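Local structure of uncharacterized protein Atu1656 (Agrobacterium tumefaciens, 2OJH) at residues A[216-221]-A[233-238]; A[246-252]-A[263-269]; A[107-112]-A[126-132]; A[142-146]-A[175-180]. The protein is of unknown function but belongs to the TolB family and folds as a six-bladed beta-propeller, a scaffold often used for binding partners. All blocks are in the same frame, centred on the assembly; numbering follows the deposited sequence.

Contact 1. Residues A[216-221]-A[233-238]; sequences AYGDWF and FVSYDA
Gly218 and Tyr236 face each other as a hydrogen-bonded antiparallel pair, and Trp220 and Val234 form the next such pair along the two strands. The bond from Tyr236 N to Gly218 O is 2.9 Å long, and that from Trp220 N to Val234 O is 2.8 Å; each is matched by one running the other way. Between these pairs, Asp219 and Ser235 supply a polar contact on one face of the sheet. Ser235 OG donates to Asp219 OD1 at 2.6 Å, meeting the oxygen nearly along its C-O bond, while Asp219 OD2 is hydrogen-bonded to Ser215 OG and Thr213 OG1, so both oxygens of this buried carboxylate are engaged. Phe233 CE2 lies 3.6 Å from Asp219 OD1, at the edge of the Phe233 ring. On the other face, Tyr236 points the edge of its ring at the face of the Trp220 pyrrole in an offset T-shaped pair, planes 80° apart, and Trp220 CD1 comes within 3.5 Å of Tyr236 CD2. Phe221 crosses Tyr236 at about a right angle and sets its ring edge against Val234 CG2. The hydroxyl of Tyr236 is bonded to Pro244 O. This is the inner hairpin of a beta-propeller blade.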
loop_
_atom_site.group_PDB
_atom_site.type_symbol
_atom_site.label_atom_id
_atom_site.label_comp_id
_atom_site.label_asym_id
_atom_site.label_seq_id
_atom_site.Cartn_x
_atom_site.Cartn_y
_atom_site.Cartn_z
ATOM N N ALA A 216 -15.988 -6.407 13.617
ATOM C CA ALA A 216 -15.343 -7.348 14.513
ATOM C C ALA A 216 -13.949 -7.772 14.032
ATOM O O ALA A 216 -13.438 -8.803 14.455
ATOM C CB ALA A 216 -16.225 -8.597 14.701
ATOM N N TYR A 217 -13.314 -6.990 13.173
ATOM C CA TYR A 217 -12.010 -7.407 12.642
ATOM C C TYR A 217 -10.989 -6.318 12.830
ATOM O O TYR A 217 -11.341 -5.213 13.227
ATOM C CB TYR A 217 -12.101 -7.708 11.143
ATOM C CG TYR A 217 -13.086 -8.803 10.819
ATOM C CD1 TYR A 217 -12.898 -10.101 11.303
ATOM C CD2 TYR A 217 -14.211 -8.540 10.043
ATOM C CE1 TYR A 217 -13.800 -11.103 11.020
ATOM C CE2 TYR A 217 -15.133 -9.554 9.745
ATOM C CZ TYR A 217 -14.911 -10.831 10.240
ATOM O OH TYR A 217 -15.814 -11.847 9.981
ATOM N N GLY A 218 -9.723 -6.649 12.574
ATOM C CA GLY A 218 -8.676 -5.633 12.395
ATOM C C GLY A 218 -8.506 -5.371 10.900
ATOM O O GLY A 218 -8.157 -6.274 10.134
ATOM N N ASP A 219 -8.714 -4.118 10.497
ATOM C CA ASP A 219 -8.933 -3.781 9.103
ATOM C C ASP A 219 -7.685 -3.040 8.745
ATOM O O ASP A 219 -7.267 -2.147 9.491
ATOM C CB ASP A 219 -10.194 -2.891 8.977
ATOM C CG ASP A 219 -11.497 -3.641 9.281
ATOM O OD1 ASP A 219 -11.541 -4.861 9.059
ATOM O OD2 ASP A 219 -12.492 -3.007 9.696
ATOM N N TRP A 220 -7.066 -3.406 7.612
ATOM C CA TRP A 220 -5.724 -2.958 7.319
ATOM C C TRP A 220 -5.612 -2.625 5.829
ATOM O O TRP A 220 -6.398 -3.107 5.004
ATOM C CB TRP A 220 -4.745 -4.100 7.652
ATOM C CG TRP A 220 -4.324 -4.186 9.129
ATOM C CD1 TRP A 220 -4.953 -4.856 10.152
ATOM C CD2 TRP A 220 -3.175 -3.571 9.690
ATOM N NE1 TRP A 220 -4.234 -4.684 11.340
ATOM C CE2 TRP A 220 -3.143 -3.876 11.056
ATOM C CE3 TRP A 220 -2.158 -2.746 9.151
ATOM C CZ2 TRP A 220 -2.132 -3.398 11.901
ATOM C CZ3 TRP A 220 -1.169 -2.276 9.995
ATOM C CH2 TRP A 220 -1.153 -2.614 11.343
ATOM N N PHE A 221 -4.629 -1.823 5.468
ATOM C CA PHE A 221 -4.340 -1.593 4.065
ATOM C C PHE A 221 -5.499 -1.028 3.213
ATOM O O PHE A 221 -5.777 -1.570 2.132
ATOM C CB PHE A 221 -3.806 -2.882 3.389
ATOM C CG PHE A 221 -2.941 -3.740 4.275
ATOM C CD1 PHE A 221 -1.723 -3.249 4.799
ATOM C CD2 PHE A 221 -3.335 -5.045 4.573
ATOM C CE1 PHE A 221 -0.937 -4.045 5.664
ATOM C CE2 PHE A 221 -2.550 -5.863 5.425
ATOM C CZ PHE A 221 -1.351 -5.365 5.971
ATOM N N PHE A 233 -9.589 -3.610 1.106
ATOM C CA PHE A 233 -8.797 -3.663 2.325
ATOM C C PHE A 233 -8.788 -5.110 2.802
ATOM O O PHE A 233 -9.476 -5.950 2.220
ATOM C CB PHE A 233 -9.311 -2.675 3.405
ATOM C CG PHE A 233 -10.701 -2.986 3.939
ATOM C CD1 PHE A 233 -11.819 -2.570 3.246
ATOM C CD2 PHE A 233 -10.872 -3.617 5.165
ATOM C CE1 PHE A 233 -13.105 -2.826 3.745
ATOM C CE2 PHE A 233 -12.166 -3.906 5.659
ATOM C CZ PHE A 233 -13.258 -3.510 4.946
ATOM N N VAL A 234 -7.946 -5.412 3.787
ATOM C CA VAL A 234 -7.867 -6.761 4.356
ATOM C C VAL A 234 -8.414 -6.746 5.784
ATOM O O VAL A 234 -8.105 -5.830 6.535
ATOM C CB VAL A 234 -6.425 -7.232 4.419
ATOM C CG1 VAL A 234 -6.293 -8.551 5.188
ATOM C CG2 VAL A 234 -5.833 -7.382 3.002
ATOM N N SER A 235 -9.169 -7.774 6.168
ATOM C CA SER A 235 -9.650 -7.965 7.552
ATOM C C SER A 235 -8.996 -9.197 8.181
ATOM O O SER A 235 -9.158 -10.311 7.675
ATOM C CB SER A 235 -11.171 -8.163 7.590
ATOM O OG SER A 235 -11.849 -6.917 7.453
ATOM N N TYR A 236 -8.242 -8.996 9.264
ATOM C CA TYR A 236 -7.690 -10.105 10.032
ATOM C C TYR A 236 -8.703 -10.478 11.097
ATOM O O TYR A 236 -9.554 -9.659 11.418
ATOM C CB TYR A 236 -6.474 -9.643 10.781
ATOM C CG TYR A 236 -5.206 -9.449 9.985
ATOM C CD1 TYR A 236 -4.274 -10.486 9.852
ATOM C CD2 TYR A 236 -4.921 -8.237 9.421
ATOM C CE1 TYR A 236 -3.062 -10.287 9.153
ATOM C CE2 TYR A 236 -3.723 -8.036 8.715
ATOM C CZ TYR A 236 -2.800 -9.081 8.601
ATOM O OH TYR A 236 -1.578 -8.885 7.918
ATOM N N ASP A 237 -8.605 -11.672 11.679
ATOM C CA ASP A 237 -9.373 -11.949 12.892
ATOM C C ASP A 237 -9.030 -10.923 13.986
ATOM O O ASP A 237 -7.931 -10.348 14.009
ATOM C CB ASP A 237 -9.166 -13.389 13.392
ATOM C CG ASP A 237 -9.632 -14.450 12.383
ATOM O OD1 ASP A 237 -10.356 -14.130 11.399
ATOM O OD2 ASP A 237 -9.249 -15.627 12.576
ATOM N N ALA A 238 -10.009 -10.661 14.833
ATOM C CA ALA A 238 -9.936 -9.671 15.914
ATOM C C ALA A 238 -8.829 -9.967 16.917
ATOM O O ALA A 238 -8.162 -9.045 17.394
ATOM C CB ALA A 238 -11.282 -9.619 16.644
#

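Contact 2. Residues A[246-252]-A[263-269]; sequences DLDVRVQ and TLFDLFG
Leu247 and Gly269 exchange two backbone hydrogen bonds at one end of the outer hairpin of a propeller blade, just past the end of strand 262-267, where the chain turns at Phe268. Both are 2.9 Å long: Leu247 N reaches Gly269 O in the carbonyl plane, on a lone pair, and Gly269 N returns to Leu247 O at 177°. Asp246 and Leu247 together face Gly269 in a G1 beta bulge. Val249 and Leu267 form the next reciprocal pair, but unevenly: Val249 N approaches Leu267 O almost end-on, whereas Leu267 N sits well above the carbonyl plane of Val249. A classic bulge then shifts the register, with Leu264 and Phe265 both opposite Val251. Val251 N donates to Phe265 O, while Val251 O accepts from Leu264 N at 2.8 Å. The other edge of strand 247-255 bonds to strand 230-237, Arg250 with Ser235 and Gln252 with Phe233.

Among the side chains, the carboxylate of Asp246 is paired with Arg21 in a salt bridge, and Asp246 CB packs 3.6 Å from Phe268 CZ. On the apolar face, Val249 CG2 meets Leu267 CD2, and Val251 CB stands over the Phe265 ring in a CH-pi contact. Beyond the bulge, Gln252 bends at chi2 (-79°), which carries its amide back across to Thr263; there Thr263 OG1 donates to Gln252 OE1 at 2.7 Å, in the carbonyl plane and on a lone pair.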
loop_
_atom_site.group_PDB
_atom_site.type_symbol
_atom_site.label_atom_id
_atom_site.label_comp_id
_atom_site.label_asym_id
_atom_site.label_seq_id
_atom_site.Cartn_x
_atom_site.Cartn_y
_atom_site.Cartn_z
ATOM N N ASP A 246 1.015 -14.773 6.633
ATOM C CA ASP A 246 0.593 -16.180 6.638
ATOM C C ASP A 246 -0.528 -16.532 7.590
ATOM O O ASP A 246 -0.417 -17.492 8.378
ATOM C CB ASP A 246 1.801 -17.121 6.838
ATOM C CG ASP A 246 2.875 -16.952 5.761
ATOM O OD1 ASP A 246 2.574 -16.507 4.640
ATOM O OD2 ASP A 246 4.043 -17.278 6.027
ATOM N N LEU A 247 -1.615 -15.767 7.504
ATOM C CA LEU A 247 -2.835 -16.097 8.265
ATOM C C LEU A 247 -4.017 -16.149 7.315
ATOM O O LEU A 247 -3.958 -15.599 6.214
ATOM C CB LEU A 247 -3.091 -15.004 9.312
ATOM C CG LEU A 247 -2.035 -14.830 10.407
ATOM C CD1 LEU A 247 -2.268 -13.525 11.136
ATOM C CD2 LEU A 247 -2.124 -16.004 11.364
ATOM N N ASP A 248 -5.079 -16.794 7.765
ATOM C CA ASP A 248 -6.354 -16.833 7.054
ATOM C C ASP A 248 -7.026 -15.477 7.217
ATOM O O ASP A 248 -7.472 -15.132 8.317
ATOM C CB ASP A 248 -7.212 -17.969 7.625
ATOM C CG ASP A 248 -6.702 -19.326 7.205
ATOM O OD1 ASP A 248 -6.336 -19.464 6.022
ATOM O OD2 ASP A 248 -6.656 -20.247 8.046
ATOM N N VAL A 249 -7.010 -14.679 6.140
ATOM C CA VAL A 249 -7.633 -13.341 6.139
ATOM C C VAL A 249 -8.803 -13.236 5.120
ATOM O O VAL A 249 -9.144 -14.223 4.462
ATOM C CB VAL A 249 -6.611 -12.187 5.941
ATOM C CG1 VAL A 249 -5.519 -12.237 7.021
ATOM C CG2 VAL A 249 -5.990 -12.185 4.522
ATOM N N ARG A 250 -9.427 -12.056 5.057
ATOM C CA ARG A 250 -10.517 -11.762 4.130
ATOM C C ARG A 250 -10.127 -10.516 3.352
ATOM O O ARG A 250 -9.684 -9.550 3.953
ATOM C CB ARG A 250 -11.811 -11.477 4.894
ATOM C CG ARG A 250 -12.358 -12.636 5.724
ATOM C CD ARG A 250 -13.481 -12.171 6.662
ATOM N NE ARG A 250 -14.334 -13.270 7.124
ATOM C CZ ARG A 250 -14.085 -14.046 8.180
ATOM N NH1 ARG A 250 -12.985 -13.875 8.908
ATOM N NH2 ARG A 250 -14.942 -15.008 8.508
ATOM N N VAL A 251 -10.271 -10.544 2.030
ATOM C CA VAL A 251 -10.102 -9.350 1.213
ATOM C C VAL A 251 -11.518 -8.770 1.091
ATOM O O VAL A 251 -12.442 -9.446 0.614
ATOM C CB VAL A 251 -9.444 -9.660 -0.148
ATOM C CG1 VAL A 251 -9.406 -8.424 -1.061
ATOM C CG2 VAL A 251 -8.013 -10.205 0.063
ATOM N N GLN A 252 -11.673 -7.536 1.569
ATOM C CA GLN A 252 -12.953 -6.897 1.679
ATOM C C GLN A 252 -13.068 -5.742 0.721
ATOM O O GLN A 252 -12.062 -5.168 0.300
ATOM C CB GLN A 252 -13.141 -6.321 3.085
ATOM C CG GLN A 252 -12.909 -7.278 4.212
ATOM C CD GLN A 252 -14.076 -8.181 4.413
ATOM O OE1 GLN A 252 -14.101 -9.272 3.876
ATOM N NE2 GLN A 252 -15.076 -7.724 5.156
ATOM N N THR A 263 -17.172 -9.373 1.601
ATOM C CA THR A 263 -15.964 -10.186 1.416
ATOM C C THR A 263 -15.863 -10.576 -0.042
ATOM O O THR A 263 -16.750 -11.236 -0.586
ATOM C CB THR A 263 -15.999 -11.447 2.307
ATOM O OG1 THR A 263 -16.111 -11.030 3.669
ATOM C CG2 THR A 263 -14.723 -12.261 2.162
ATOM N N LEU A 264 -14.807 -10.132 -0.707
ATOM C CA LEU A 264 -14.583 -10.537 -2.076
ATOM C C LEU A 264 -14.110 -11.994 -2.095
ATOM O O LEU A 264 -14.662 -12.814 -2.830
ATOM C CB LEU A 264 -13.551 -9.606 -2.744
ATOM C CG LEU A 264 -14.059 -8.179 -2.870
ATOM C CD1 LEU A 264 -12.963 -7.313 -3.596
ATOM C CD2 LEU A 264 -15.398 -8.078 -3.605
ATOM N N PHE A 265 -13.094 -12.334 -1.296
ATOM C CA PHE A 265 -12.659 -13.733 -1.182
ATOM C C PHE A 265 -11.860 -13.927 0.112
ATOM O O PHE A 265 -11.368 -12.959 0.663
ATOM C CB PHE A 265 -11.834 -14.149 -2.406
ATOM C CG PHE A 265 -10.819 -13.120 -2.834
ATOM C CD1 PHE A 265 -11.174 -12.133 -3.747
ATOM C CD2 PHE A 265 -9.517 -13.145 -2.336
ATOM C CE1 PHE A 265 -10.236 -11.174 -4.160
ATOM C CE2 PHE A 265 -8.569 -12.201 -2.748
ATOM C CZ PHE A 265 -8.946 -11.210 -3.651
ATOM N N ASP A 266 -11.799 -15.175 0.602
ATOM C CA ASP A 266 -10.840 -15.576 1.637
ATOM C C ASP A 266 -9.461 -15.712 1.010
ATOM O O ASP A 266 -9.333 -15.965 -0.192
ATOM C CB ASP A 266 -11.199 -16.913 2.228
ATOM C CG ASP A 266 -12.522 -16.887 2.984
ATOM O OD1 ASP A 266 -12.976 -15.796 3.375
ATOM O OD2 ASP A 266 -13.102 -17.973 3.182
ATOM N N LEU A 267 -8.433 -15.588 1.831
ATOM C CA LEU A 267 -7.069 -15.614 1.329
ATOM C C LEU A 267 -6.090 -16.015 2.438
ATOM O O LEU A 267 -6.272 -15.670 3.617
ATOM C CB LEU A 267 -6.709 -14.255 0.738
ATOM C CG LEU A 267 -5.271 -14.013 0.316
ATOM C CD1 LEU A 267 -5.193 -13.306 -1.019
ATOM C CD2 LEU A 267 -4.544 -13.183 1.362
ATOM N N PHE A 268 -5.058 -16.756 2.050
ATOM C CA PHE A 268 -3.975 -17.062 2.956
ATOM C C PHE A 268 -2.897 -16.031 2.686
ATOM O O PHE A 268 -2.355 -15.930 1.563
ATOM C CB PHE A 268 -3.462 -18.480 2.750
ATOM C CG PHE A 268 -2.408 -18.872 3.740
ATOM C CD1 PHE A 268 -2.765 -19.270 5.024
ATOM C CD2 PHE A 268 -1.072 -18.814 3.398
ATOM C CE1 PHE A 268 -1.805 -19.622 5.946
ATOM C CE2 PHE A 268 -0.085 -19.161 4.321
ATOM C CZ PHE A 268 -0.456 -19.567 5.595
ATOM N N GLY A 269 -2.634 -15.211 3.702
ATOM C CA GLY A 269 -1.710 -14.090 3.546
ATOM C C GLY A 269 -1.862 -13.070 4.665
ATOM O O GLY A 269 -1.901 -13.430 5.847
#

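Contact 3. Residues A[107-112]-A[126-132]; sequences FGKSAI and TKNLPSY
Leu129 spreads its two methyls between the side chains of Phe107 and Ala111. Leu129 CD1 rests 3.6 Å from Phe107 CB, the two side chains crossing at about a right angle, while Leu129 CD2 lies 3.7 Å from Ala111 CB. Ser110 is turned the other way, toward Tyr132: chi1 of -175° sets Ser110 OG opposite the backbone N, from where it donates to Ser131 O at 2.8 Å, above the carbonyl plane. The backbone brings Ser110 CB to 3.3 Å from Tyr132 CE1. One water accepts from Ser110 N and also bonds to Tyr132 OH. Ser131 N donates to Ser110 O, and a cis peptide bond leads into Pro130, whose CA lies 3.2 Å from Ser110 O. Further along the strand, Ile112 N gives an almost straight bond to Thr126 OG1, and Ile112 CD1 packs on Ser131 CB. Strand 111-116 belongs to one propeller blade and strand 131-136 opens the next, flanked by strand 142-149, whose Tyr145 touches both Ile112 and Ser131.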
loop_
_atom_site.group_PDB
_atom_site.type_symbol
_atom_site.label_atom_id
_atom_site.label_comp_id
_atom_site.label_asym_id
_atom_site.label_seq_id
_atom_site.Cartn_x
_atom_site.Cartn_y
_atom_site.Cartn_z
ATOM N N PHE A 107 20.249 4.322 7.084
ATOM C CA PHE A 107 20.068 4.657 8.492
ATOM C C PHE A 107 19.633 3.492 9.370
ATOM O O PHE A 107 19.454 3.670 10.578
ATOM C CB PHE A 107 19.081 5.821 8.626
ATOM C CG PHE A 107 19.450 7.018 7.779
ATOM C CD1 PHE A 107 20.498 7.855 8.155
ATOM C CD2 PHE A 107 18.771 7.286 6.596
ATOM C CE1 PHE A 107 20.854 8.937 7.376
ATOM C CE2 PHE A 107 19.124 8.387 5.808
ATOM C CZ PHE A 107 20.156 9.201 6.209
ATOM N N GLY A 108 19.488 2.305 8.785
ATOM C CA GLY A 108 19.167 1.103 9.563
ATOM C C GLY A 108 17.703 1.046 9.920
ATOM O O GLY A 108 17.262 0.159 10.653
ATOM N N LYS A 109 16.941 2.005 9.409
ATOM C CA LYS A 109 15.493 2.041 9.603
ATOM C C LYS A 109 14.835 2.713 8.420
ATOM O O LYS A 109 15.491 3.435 7.682
ATOM C CB LYS A 109 15.084 2.700 10.912
ATOM C CG LYS A 109 15.587 4.077 11.161
ATOM C CD LYS A 109 15.524 4.329 12.664
ATOM C CE LYS A 109 16.488 5.416 13.053
ATOM N NZ LYS A 109 16.499 5.671 14.527
ATOM N N SER A 110 13.542 2.448 8.238
ATOM C CA SER A 110 12.874 2.859 7.001
ATOM C C SER A 110 12.936 4.358 6.745
ATOM O O SER A 110 12.531 5.147 7.607
ATOM C CB SER A 110 11.412 2.424 7.028
ATOM O OG SER A 110 10.801 2.711 5.776
ATOM N N ALA A 111 13.425 4.726 5.559
ATOM C CA ALA A 111 13.447 6.103 5.077
ATOM C C ALA A 111 12.881 6.129 3.660
ATOM O O ALA A 111 13.122 5.207 2.857
ATOM C CB ALA A 111 14.902 6.642 5.055
ATOM N N ILE A 112 12.139 7.189 3.349
ATOM C CA ILE A 112 11.411 7.294 2.089
ATOM C C ILE A 112 12.317 7.969 1.048
ATOM O O ILE A 112 13.011 8.944 1.352
ATOM C CB ILE A 112 10.056 8.043 2.293
ATOM C CG1 ILE A 112 9.111 7.198 3.179
ATOM C CG2 ILE A 112 9.381 8.297 0.973
ATOM C CD1 ILE A 112 7.830 7.976 3.579
ATOM N N THR A 126 12.597 11.856 3.572
ATOM C CA THR A 126 12.312 12.017 4.984
ATOM C C THR A 126 13.539 11.992 5.897
ATOM O O THR A 126 14.266 10.993 5.957
ATOM C CB THR A 126 11.398 10.919 5.458
ATOM O OG1 THR A 126 11.982 9.652 5.127
ATOM C CG2 THR A 126 10.049 11.052 4.791
ATOM N N LYS A 127 13.747 13.092 6.621
ATOM C CA LYS A 127 14.842 13.190 7.563
ATOM C C LYS A 127 14.473 12.643 8.931
ATOM O O LYS A 127 15.355 12.423 9.742
ATOM C CB LYS A 127 15.320 14.638 7.674
ATOM C CG LYS A 127 15.984 15.139 6.385
ATOM C CD LYS A 127 16.228 16.615 6.450
ATOM C CE LYS A 127 16.696 17.135 5.094
ATOM N NZ LYS A 127 16.923 18.583 5.229
ATOM N N ASN A 128 13.178 12.437 9.175
ATOM C CA ASN A 128 12.666 11.957 10.469
ATOM C C ASN A 128 12.176 10.534 10.301
ATOM O O ASN A 128 11.324 10.272 9.436
ATOM C CB ASN A 128 11.537 12.859 10.951
ATOM C CG ASN A 128 11.987 14.321 11.161
ATOM O OD1 ASN A 128 13.085 14.585 11.650
ATOM N ND2 ASN A 128 11.127 15.262 10.789
ATOM N N LEU A 129 12.739 9.617 11.097
ATOM C CA LEU A 129 12.621 8.173 10.852
ATOM C C LEU A 129 12.085 7.432 12.063
ATOM O O LEU A 129 12.140 7.953 13.182
ATOM C CB LEU A 129 13.987 7.586 10.446
ATOM C CG LEU A 129 14.721 8.359 9.358
ATOM C CD1 LEU A 129 16.064 7.730 9.009
ATOM C CD2 LEU A 129 13.863 8.467 8.080
ATOM N N PRO A 130 11.527 6.225 11.844
ATOM C CA PRO A 130 11.279 5.669 10.524
ATOM C C PRO A 130 10.001 6.220 9.869
ATOM O O PRO A 130 9.038 6.601 10.564
ATOM C CB PRO A 130 11.097 4.177 10.801
ATOM C CG PRO A 130 10.585 4.101 12.170
ATOM C CD PRO A 130 11.089 5.307 12.918
ATOM N N SER A 131 10.008 6.244 8.542
ATOM C CA SER A 131 8.852 6.655 7.746
ATOM C C SER A 131 8.543 5.637 6.628
ATOM O O SER A 131 9.454 5.147 5.948
ATOM C CB SER A 131 9.089 8.040 7.166
ATOM O OG SER A 131 9.341 8.987 8.193
ATOM N N TYR A 132 7.254 5.298 6.470
ATOM C CA TYR A 132 6.817 4.218 5.562
ATOM C C TYR A 132 5.900 4.778 4.465
ATOM O O TYR A 132 4.793 5.209 4.743
ATOM C CB TYR A 132 6.108 3.125 6.361
ATOM C CG TYR A 132 6.979 2.580 7.468
ATOM C CD1 TYR A 132 7.857 1.506 7.231
ATOM C CD2 TYR A 132 6.947 3.143 8.747
ATOM C CE1 TYR A 132 8.658 0.992 8.256
ATOM C CE2 TYR A 132 7.763 2.668 9.744
ATOM C CZ TYR A 132 8.611 1.586 9.492
ATOM O OH TYR A 132 9.400 1.108 10.512
HETATM O O HOH W 1 12.173 0.340 9.799
#

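Contact 4. Residues A[142-146]-A[175-180]; sequences SFTYC and NDGPDY
Thr144 and Pro178 meet where two neighbouring blades of the propeller face each other: strand 142-149 lies second in its four-stranded sheet and strand 175-180 is the first of the next. Segments 142-146 and 175-180 run antiparallel, 165° between their directions, with axes 5.8 Å apart at closest. The join is made by side-chain packing, without the backbone ladder found inside a blade.

Its tight part is a wedge of three residues. Thr144 OG1 lies 3.3 Å from Pro178 CB and is bonded to Tyr156 O on the adjoining strand. The chi1 of -174° that sends OG1 there leaves the methyl Thr144 CG2 to reach Tyr180, 3.4 Å from Tyr180 CE1. These two side chains slide past one another in opposite directions, so the phenol extends back along strand 142-149 until Tyr180 OH lies 3.5 Å from Phe143 C. Pro178 in turn lays its CG against the Tyr145 carbonyl carbon.

The contact as a whole is buried, but towards its other end Asp176 is partly exposed. The side chain of Asp176 is about 3 Å from a bound acetic acid, probably from the crystallisation liquor, which may mark a pocket. Cys146 packs there with Cys146 CB 3.4 Å from Asp176 OD1. The same oxygen also takes a bond from the next residue: Gly177 N donates to Asp176 OD1 at 2.6 Å, from the anti side and 25° out of the carboxylate plane.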
loop_
_atom_site.group_PDB
_atom_site.type_symbol
_atom_site.label_atom_id
_atom_site.label_comp_id
_atom_site.label_asym_id
_atom_site.label_seq_id
_atom_site.Cartn_x
_atom_site.Cartn_y
_atom_site.Cartn_z
ATOM N N SER A 142 2.289 15.666 -3.813
ATOM C CA SER A 142 2.482 15.331 -2.407
ATOM C C SER A 142 2.383 13.820 -2.222
ATOM O O SER A 142 1.890 13.124 -3.100
ATOM C CB SER A 142 1.398 15.996 -1.554
ATOM O OG SER A 142 1.516 17.400 -1.582
ATOM N N PHE A 143 2.897 13.312 -1.107
ATOM C CA PHE A 143 2.644 11.914 -0.757
ATOM C C PHE A 143 2.351 11.773 0.720
ATOM O O PHE A 143 2.622 12.671 1.526
ATOM C CB PHE A 143 3.786 10.989 -1.195
ATOM C CG PHE A 143 5.133 11.307 -0.551
ATOM C CD1 PHE A 143 5.445 10.838 0.719
ATOM C CD2 PHE A 143 6.086 12.071 -1.237
ATOM C CE1 PHE A 143 6.679 11.124 1.318
ATOM C CE2 PHE A 143 7.324 12.362 -0.640
ATOM C CZ PHE A 143 7.613 11.882 0.637
ATOM N N THR A 144 1.759 10.649 1.088
ATOM C CA THR A 144 1.386 10.438 2.467
ATOM C C THR A 144 2.098 9.191 2.993
ATOM O O THR A 144 2.468 8.295 2.204
ATOM C CB THR A 144 -0.148 10.349 2.596
ATOM O OG1 THR A 144 -0.524 10.281 3.975
ATOM C CG2 THR A 144 -0.694 9.120 1.849
ATOM N N TYR A 145 2.265 9.099 4.317
ATOM C CA TYR A 145 3.066 8.019 4.899
ATOM C C TYR A 145 2.819 7.814 6.368
ATOM O O TYR A 145 2.204 8.665 7.051
ATOM C CB TYR A 145 4.568 8.263 4.663
ATOM C CG TYR A 145 5.156 9.584 5.157
ATOM C CD1 TYR A 145 4.960 10.778 4.444
ATOM C CD2 TYR A 145 5.975 9.627 6.287
ATOM C CE1 TYR A 145 5.502 11.975 4.888
ATOM C CE2 TYR A 145 6.537 10.813 6.724
ATOM C CZ TYR A 145 6.298 11.996 6.015
ATOM O OH TYR A 145 6.875 13.191 6.420
ATOM N N CYS A 146 3.290 6.680 6.879
ATOM C CA CYS A 146 3.208 6.420 8.322
ATOM C C CYS A 146 4.578 6.836 8.836
ATOM O O CYS A 146 5.609 6.450 8.245
ATOM C CB CYS A 146 2.970 4.943 8.620
ATOM S SG CYS A 146 2.988 4.580 10.418
ATOM N N ASN A 175 -1.630 4.884 14.060
ATOM C CA ASN A 175 -2.268 5.198 12.788
ATOM C C ASN A 175 -1.325 4.815 11.690
ATOM O O ASN A 175 -0.158 5.195 11.724
ATOM C CB ASN A 175 -2.600 6.689 12.712
ATOM C CG ASN A 175 -3.426 7.136 13.876
ATOM O OD1 ASN A 175 -4.625 6.808 13.974
ATOM N ND2 ASN A 175 -2.792 7.834 14.816
ATOM N N ASP A 176 -1.833 4.077 10.707
ATOM C CA ASP A 176 -0.966 3.461 9.712
ATOM C C ASP A 176 -1.654 3.393 8.354
ATOM O O ASP A 176 -2.849 3.710 8.225
ATOM C CB ASP A 176 -0.610 2.054 10.188
ATOM C CG ASP A 176 0.684 1.526 9.595
ATOM O OD1 ASP A 176 1.163 2.021 8.557
ATOM O OD2 ASP A 176 1.219 0.581 10.199
ATOM N N GLY A 177 -0.876 3.025 7.328
ATOM C CA GLY A 177 -1.417 2.752 5.987
ATOM C C GLY A 177 -2.303 3.797 5.326
ATOM O O GLY A 177 -3.437 3.472 4.933
ATOM N N PRO A 178 -1.786 5.038 5.156
ATOM C CA PRO A 178 -2.548 6.101 4.494
ATOM C C PRO A 178 -2.563 6.015 2.977
ATOM O O PRO A 178 -1.513 5.759 2.349
ATOM C CB PRO A 178 -1.824 7.382 4.931
ATOM C CG PRO A 178 -0.436 6.957 5.237
ATOM C CD PRO A 178 -0.465 5.517 5.628
ATOM N N ASP A 179 -3.707 6.304 2.368
ATOM C CA ASP A 179 -3.771 6.329 0.890
ATOM C C ASP A 179 -4.868 7.337 0.514
ATOM O O ASP A 179 -5.874 7.434 1.195
ATOM C CB ASP A 179 -4.090 4.906 0.398
ATOM C CG ASP A 179 -3.898 4.714 -1.099
ATOM O OD1 ASP A 179 -3.483 5.660 -1.786
ATOM O OD2 ASP A 179 -4.145 3.576 -1.580
ATOM N N TYR A 180 -4.653 8.121 -0.535
ATOM C CA TYR A 180 -5.601 9.169 -0.901
ATOM C C TYR A 180 -6.873 8.673 -1.583
ATOM O O TYR A 180 -6.843 7.702 -2.344
ATOM C CB TYR A 180 -4.955 10.132 -1.883
ATOM C CG TYR A 180 -3.832 10.965 -1.329
ATOM C CD1 TYR A 180 -2.542 10.442 -1.209
ATOM C CD2 TYR A 180 -4.054 12.278 -0.927
ATOM C CE1 TYR A 180 -1.490 11.238 -0.721
ATOM C CE2 TYR A 180 -3.026 13.058 -0.434
ATOM C CZ TYR A 180 -1.743 12.536 -0.336
ATOM O OH TYR A 180 -0.725 13.347 0.143
#

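Overall arrangement
The four contacts illustrate how a propeller is joined within its blades and between them. Along the chain they come in series: contact 3, contact 4, contact 1, contact 2. Contacts 1 and 2, with centres about 9 Å apart, share one four-stranded sheet and meet through strands 230-237 and 247-255, where Phe233 pairs with Gln252. Contacts 3 and 4, centres about 14 Å apart, meet where strands 131-136 and 142-149 pair, and each links that blade to a neighbour. The centre of contact 4 lies nearest the chain's centre, about 9 Å away, and this contact touches contact 1 through Asp176 and Trp220. Contacts 2 and 3, centres about 30 Å apart, stand on opposite sides of that centre, consistent with a closed ring.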